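Long-range contact in heme oxygenase (PDB 4RAJ), which probably cleaves heme oxidatively to biliverdin, releasing iron and carbon monoxide: residues Y61-D72 with L89-K100. Residues are numbered along the deposited sequence; the frame is centred on the assembly and turned at random.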
loop_
_atom_site.group_PDB
_atom_site.type_symbol
_atom_site.label_atom_id
_atom_site.label_comp_id
_atom_site.label_asym_id
_atom_site.label_seq_id
_atom_site.Cartn_x
_atom_site.Cartn_y
_atom_site.Cartn_z
ATOM N N TYR A 61 -1.911 -5.872 -5.129
ATOM C CA TYR A 61 -3.016 -5.413 -5.957
ATOM C C TYR A 61 -4.296 -5.533 -5.126
ATOM O O TYR A 61 -5.054 -4.562 -4.986
ATOM C CB TYR A 61 -3.100 -6.227 -7.257
ATOM C CG TYR A 61 -4.438 -6.131 -7.948
ATOM C CD1 TYR A 61 -4.913 -4.915 -8.429
ATOM C CD2 TYR A 61 -5.231 -7.262 -8.121
ATOM C CE1 TYR A 61 -6.158 -4.828 -9.074
ATOM C CE2 TYR A 61 -6.468 -7.182 -8.752
ATOM C CZ TYR A 61 -6.923 -5.969 -9.229
ATOM O OH TYR A 61 -8.160 -5.904 -9.849
ATOM N N TYR A 62 -4.508 -6.703 -4.530
ATOM C CA TYR A 62 -5.697 -6.910 -3.708
ATOM C C TYR A 62 -5.707 -6.054 -2.452
ATOM O O TYR A 62 -6.777 -5.609 -2.023
ATOM C CB TYR A 62 -5.836 -8.384 -3.317
ATOM C CG TYR A 62 -6.213 -9.244 -4.515
ATOM C CD1 TYR A 62 -7.360 -8.968 -5.255
ATOM C CD2 TYR A 62 -5.424 -10.323 -4.900
ATOM C CE1 TYR A 62 -7.708 -9.752 -6.353
ATOM C CE2 TYR A 62 -5.765 -11.115 -5.993
ATOM C CZ TYR A 62 -6.909 -10.826 -6.710
ATOM O OH TYR A 62 -7.235 -11.616 -7.798
ATOM N N VAL A 63 -4.543 -5.845 -1.840
ATOM C CA VAL A 63 -4.489 -4.950 -0.677
ATOM C C VAL A 63 -4.979 -3.561 -1.075
ATOM O O VAL A 63 -5.869 -2.974 -0.435
ATOM C CB VAL A 63 -3.071 -4.839 -0.082
ATOM C CG1 VAL A 63 -3.016 -3.700 0.964
ATOM C CG2 VAL A 63 -2.637 -6.186 0.536
ATOM N N PHE A 64 -4.427 -3.024 -2.153
ATOM C CA PHE A 64 -4.859 -1.690 -2.552
ATOM C C PHE A 64 -6.295 -1.648 -3.086
ATOM O O PHE A 64 -6.978 -0.652 -2.883
ATOM C CB PHE A 64 -3.875 -1.088 -3.569
ATOM C CG PHE A 64 -2.620 -0.589 -2.917
ATOM C CD1 PHE A 64 -2.617 0.617 -2.232
ATOM C CD2 PHE A 64 -1.465 -1.347 -2.923
ATOM C CE1 PHE A 64 -1.463 1.068 -1.588
ATOM C CE2 PHE A 64 -0.307 -0.904 -2.279
ATOM C CZ PHE A 64 -0.312 0.302 -1.615
ATOM N N VAL A 65 -6.766 -2.698 -3.755
ATOM C CA VAL A 65 -8.184 -2.727 -4.138
ATOM C C VAL A 65 -9.057 -2.569 -2.885
ATOM O O VAL A 65 -10.002 -1.776 -2.866
ATOM C CB VAL A 65 -8.563 -4.036 -4.869
ATOM C CG1 VAL A 65 -10.066 -4.250 -4.844
ATOM C CG2 VAL A 65 -8.044 -4.012 -6.308
ATOM N N ALA A 66 -8.700 -3.302 -1.828
ATOM C CA ALA A 66 -9.500 -3.332 -0.605
ATOM C C ALA A 66 -9.496 -1.974 0.101
ATOM O O ALA A 66 -10.551 -1.461 0.475
ATOM C CB ALA A 66 -8.987 -4.418 0.342
ATOM N N LEU A 67 -8.302 -1.424 0.311
ATOM C CA LEU A 67 -8.140 -0.126 0.960
ATOM C C LEU A 67 -8.859 0.985 0.186
ATOM O O LEU A 67 -9.578 1.825 0.758
ATOM C CB LEU A 67 -6.648 0.197 1.103
ATOM C CG LEU A 67 -6.189 1.515 1.720
ATOM C CD1 LEU A 67 -6.944 1.818 3.009
ATOM C CD2 LEU A 67 -4.700 1.431 1.991
ATOM N N GLU A 68 -8.688 0.992 -1.128
ATOM C CA GLU A 68 -9.249 2.073 -1.915
ATOM C C GLU A 68 -10.771 1.936 -2.061
ATOM O O GLU A 68 -11.479 2.938 -2.136
ATOM C CB GLU A 68 -8.528 2.142 -3.275
ATOM C CG GLU A 68 -7.137 2.779 -3.096
ATOM C CD GLU A 68 -6.153 2.519 -4.228
ATOM O OE1 GLU A 68 -6.592 2.196 -5.350
ATOM O OE2 GLU A 68 -4.934 2.659 -3.980
ATOM N N ALA A 69 -11.280 0.705 -2.055
ATOM C CA ALA A 69 -12.726 0.498 -2.080
ATOM C C ALA A 69 -13.353 0.982 -0.769
ATOM O O ALA A 69 -14.429 1.584 -0.759
ATOM C CB ALA A 69 -13.055 -0.960 -2.311
ATOM N N ALA A 70 -12.668 0.721 0.338
ATOM C CA ALA A 70 -13.148 1.137 1.649
ATOM C C ALA A 70 -13.165 2.664 1.738
ATOM O O ALA A 70 -14.130 3.254 2.233
ATOM C CB ALA A 70 -12.274 0.541 2.759
ATOM N N LEU A 71 -12.096 3.295 1.263
ATOM C CA LEU A 71 -12.025 4.751 1.233
ATOM C C LEU A 71 -13.112 5.349 0.345
ATOM O O LEU A 71 -13.733 6.362 0.695
ATOM C CB LEU A 71 -10.662 5.227 0.730
ATOM C CG LEU A 71 -9.455 5.005 1.647
ATOM C CD1 LEU A 71 -8.156 5.096 0.838
ATOM C CD2 LEU A 71 -9.457 6.010 2.788
ATOM N N ASP A 72 -13.321 4.737 -0.818
ATOM C CA ASP A 72 -14.327 5.242 -1.758
ATOM C C ASP A 72 -15.721 5.159 -1.156
ATOM O O ASP A 72 -16.560 6.034 -1.380
ATOM C CB ASP A 72 -14.274 4.467 -3.076
ATOM C CG ASP A 72 -13.097 4.878 -3.949
ATOM O OD1 ASP A 72 -12.448 5.911 -3.660
ATOM O OD2 ASP A 72 -12.830 4.169 -4.939
ATOM N N LEU A 89 -6.383 12.336 -1.587
ATOM C CA LEU A 89 -6.596 10.917 -1.887
ATOM C C LEU A 89 -6.862 10.652 -3.365
ATOM O O LEU A 89 -6.353 9.691 -3.944
ATOM C CB LEU A 89 -7.772 10.365 -1.068
ATOM C CG LEU A 89 -7.581 10.220 0.433
ATOM C CD1 LEU A 89 -8.904 9.832 1.099
ATOM C CD2 LEU A 89 -6.522 9.178 0.722
ATOM N N LYS A 90 -7.681 11.505 -3.967
ATOM C CA LYS A 90 -8.182 11.254 -5.303
ATOM C C LYS A 90 -7.357 11.972 -6.364
ATOM O O LYS A 90 -7.786 12.076 -7.502
ATOM C CB LYS A 90 -9.651 11.678 -5.399
ATOM C CG LYS A 90 -10.546 11.057 -4.320
ATOM C CD LYS A 90 -10.653 9.547 -4.463
ATOM C CE LYS A 90 -11.219 9.155 -5.811
ATOM N NZ LYS A 90 -11.484 7.693 -5.882
ATOM N N GLY A 91 -6.171 12.451 -5.996
ATOM C CA GLY A 91 -5.377 13.240 -6.927
ATOM C C GLY A 91 -4.127 12.553 -7.444
ATOM O O GLY A 91 -3.206 13.211 -7.933
ATOM N N GLY A 92 -4.090 11.230 -7.342
ATOM C CA GLY A 92 -2.970 10.451 -7.843
ATOM C C GLY A 92 -2.377 9.447 -6.865
ATOM O O GLY A 92 -1.537 8.632 -7.241
ATOM N N LEU A 93 -2.786 9.502 -5.603
ATOM C CA LEU A 93 -2.234 8.585 -4.625
ATOM C C LEU A 93 -2.605 7.134 -4.893
ATOM O O LEU A 93 -1.813 6.232 -4.597
ATOM C CB LEU A 93 -2.704 8.943 -3.213
ATOM C CG LEU A 93 -1.814 9.693 -2.220
ATOM C CD1 LEU A 93 -2.422 9.571 -0.830
ATOM C CD2 LEU A 93 -0.374 9.216 -2.215
ATOM N N TYR A 94 -3.823 6.914 -5.401
ATOM C CA TYR A 94 -4.362 5.563 -5.547
ATOM C C TYR A 94 -3.473 4.693 -6.447
ATOM O O TYR A 94 -2.950 5.172 -7.461
ATOM C CB TYR A 94 -5.783 5.601 -6.116
ATOM C CG TYR A 94 -6.887 5.851 -5.100
ATOM C CD1 TYR A 94 -6.628 6.453 -3.870
ATOM C CD2 TYR A 94 -8.197 5.465 -5.377
ATOM C CE1 TYR A 94 -7.658 6.676 -2.946
ATOM C CE2 TYR A 94 -9.226 5.682 -4.466
ATOM C CZ TYR A 94 -8.955 6.294 -3.257
ATOM O OH TYR A 94 -9.994 6.506 -2.356
ATOM N N ARG A 95 -3.356 3.415 -6.080
ATOM C CA ARG A 95 -2.420 2.475 -6.681
ATOM C C ARG A 95 -3.071 1.271 -7.367
ATOM O O ARG A 95 -2.413 0.615 -8.167
ATOM C CB ARG A 95 -1.449 1.916 -5.613
ATOM C CG ARG A 95 -0.516 2.926 -4.954
ATOM C CD ARG A 95 0.504 3.469 -5.983
ATOM N NE ARG A 95 -0.007 4.653 -6.673
ATOM C CZ ARG A 95 0.505 5.151 -7.802
ATOM N NH1 ARG A 95 1.546 4.560 -8.375
ATOM N NH2 ARG A 95 -0.030 6.238 -8.365
ATOM N N ALA A 96 -4.312 0.927 -7.031
ATOM C CA ALA A 96 -4.860 -0.354 -7.543
ATOM C C ALA A 96 -4.882 -0.415 -9.094
ATOM O O ALA A 96 -4.551 -1.455 -9.676
ATOM C CB ALA A 96 -6.259 -0.623 -6.978
ATOM N N PRO A 97 -5.242 0.695 -9.765
ATOM C CA PRO A 97 -5.185 0.577 -11.228
ATOM C C PRO A 97 -3.772 0.364 -11.770
ATOM O O PRO A 97 -3.613 -0.411 -12.713
ATOM C CB PRO A 97 -5.750 1.916 -11.710
ATOM C CG PRO A 97 -6.648 2.354 -10.606
ATOM C CD PRO A 97 -5.913 1.947 -9.356
ATOM N N GLY A 98 -2.774 1.026 -11.182
ATOM C CA GLY A 98 -1.381 0.791 -11.541
ATOM C C GLY A 98 -0.927 -0.654 -11.306
ATOM O O GLY A 98 -0.256 -1.265 -12.155
ATOM N N PHE A 99 -1.290 -1.214 -10.158
ATOM C CA PHE A 99 -0.983 -2.628 -9.898
ATOM C C PHE A 99 -1.657 -3.534 -10.917
ATOM O O PHE A 99 -1.066 -4.476 -11.421
ATOM C CB PHE A 99 -1.431 -3.048 -8.491
ATOM C CG PHE A 99 -0.416 -2.755 -7.413
ATOM C CD1 PHE A 99 -0.406 -1.515 -6.788
ATOM C CD2 PHE A 99 0.509 -3.724 -7.017
ATOM C CE1 PHE A 99 0.507 -1.238 -5.800
ATOM C CE2 PHE A 99 1.425 -3.457 -6.037
ATOM C CZ PHE A 99 1.426 -2.208 -5.421
ATOM N N LYS A 100 -2.914 -3.259 -11.217
ATOM C CA LYS A 100 -3.628 -4.113 -12.156
ATOM C C LYS A 100 -2.976 -4.045 -13.535
ATOM O O LYS A 100 -2.833 -5.061 -14.198
ATOM C CB LYS A 100 -5.104 -3.722 -12.250
ATOM C CG LYS A 100 -5.965 -4.829 -12.852
ATOM C CD LYS A 100 -7.361 -4.341 -13.218
ATOM C CE LYS A 100 -8.283 -5.528 -13.459
ATOM N NZ LYS A 100 -9.578 -5.095 -14.052
#
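Leu89 opens the contact by laying CD1 against Leu71 CD2. The next residue, Lys90, folds back through bends at chi2 and chi3, which bring NZ within 3.0 Å of Asp72 OD1 in a salt bridge. Tyr94 OH donates to the same Asp72 OD1 at 2.8 Å, coming from the other face of the carboxylate plane, so one oxygen takes two donors. The Tyr94 ring runs past Glu68 in the opposite direction. Glu68 CG sits over the centre of the Tyr94 ring, 3.5 Å from its centroid, in a CH-pi contact, and the carboxylate stacks nearly flat on the ring. A leucine in place of Tyr94 would probably leave Asp72 with Lys90 alone across this contact and strip Glu68 of its flat aromatic cover.

Beyond Tyr94, Glu68 grips the backbone with both oxygens. Arg95 N reaches Glu68 OE2 at 2.7 Å, almost straight (174°), and Ala96 N reaches Glu68 OE1 at 3.1 Å, both on the syn side, tilted from the carboxylate plane. His148 also bonds OE2, tying in helix 140-151. Arg95 CB covers one face of the Phe64 ring, while its guanidinium turns away to Gly92 O and to the carbonyls of Ala176 and Asp178. Ala96 CB packs on Val65 CG2. Phe99 CE1 lies 3.5 Å from Phe64 CD2; the ring planes are 23° apart and offset, with little overlap. Lys100 runs extended beside Tyr61, its CB against CE1.

Buried Glu68 thus accepts both N-H groups where helix 96-107 begins. The helix start (96-100) runs nearly antiparallel to 61-72, at 155°, within the all-helical heme oxygenase fold.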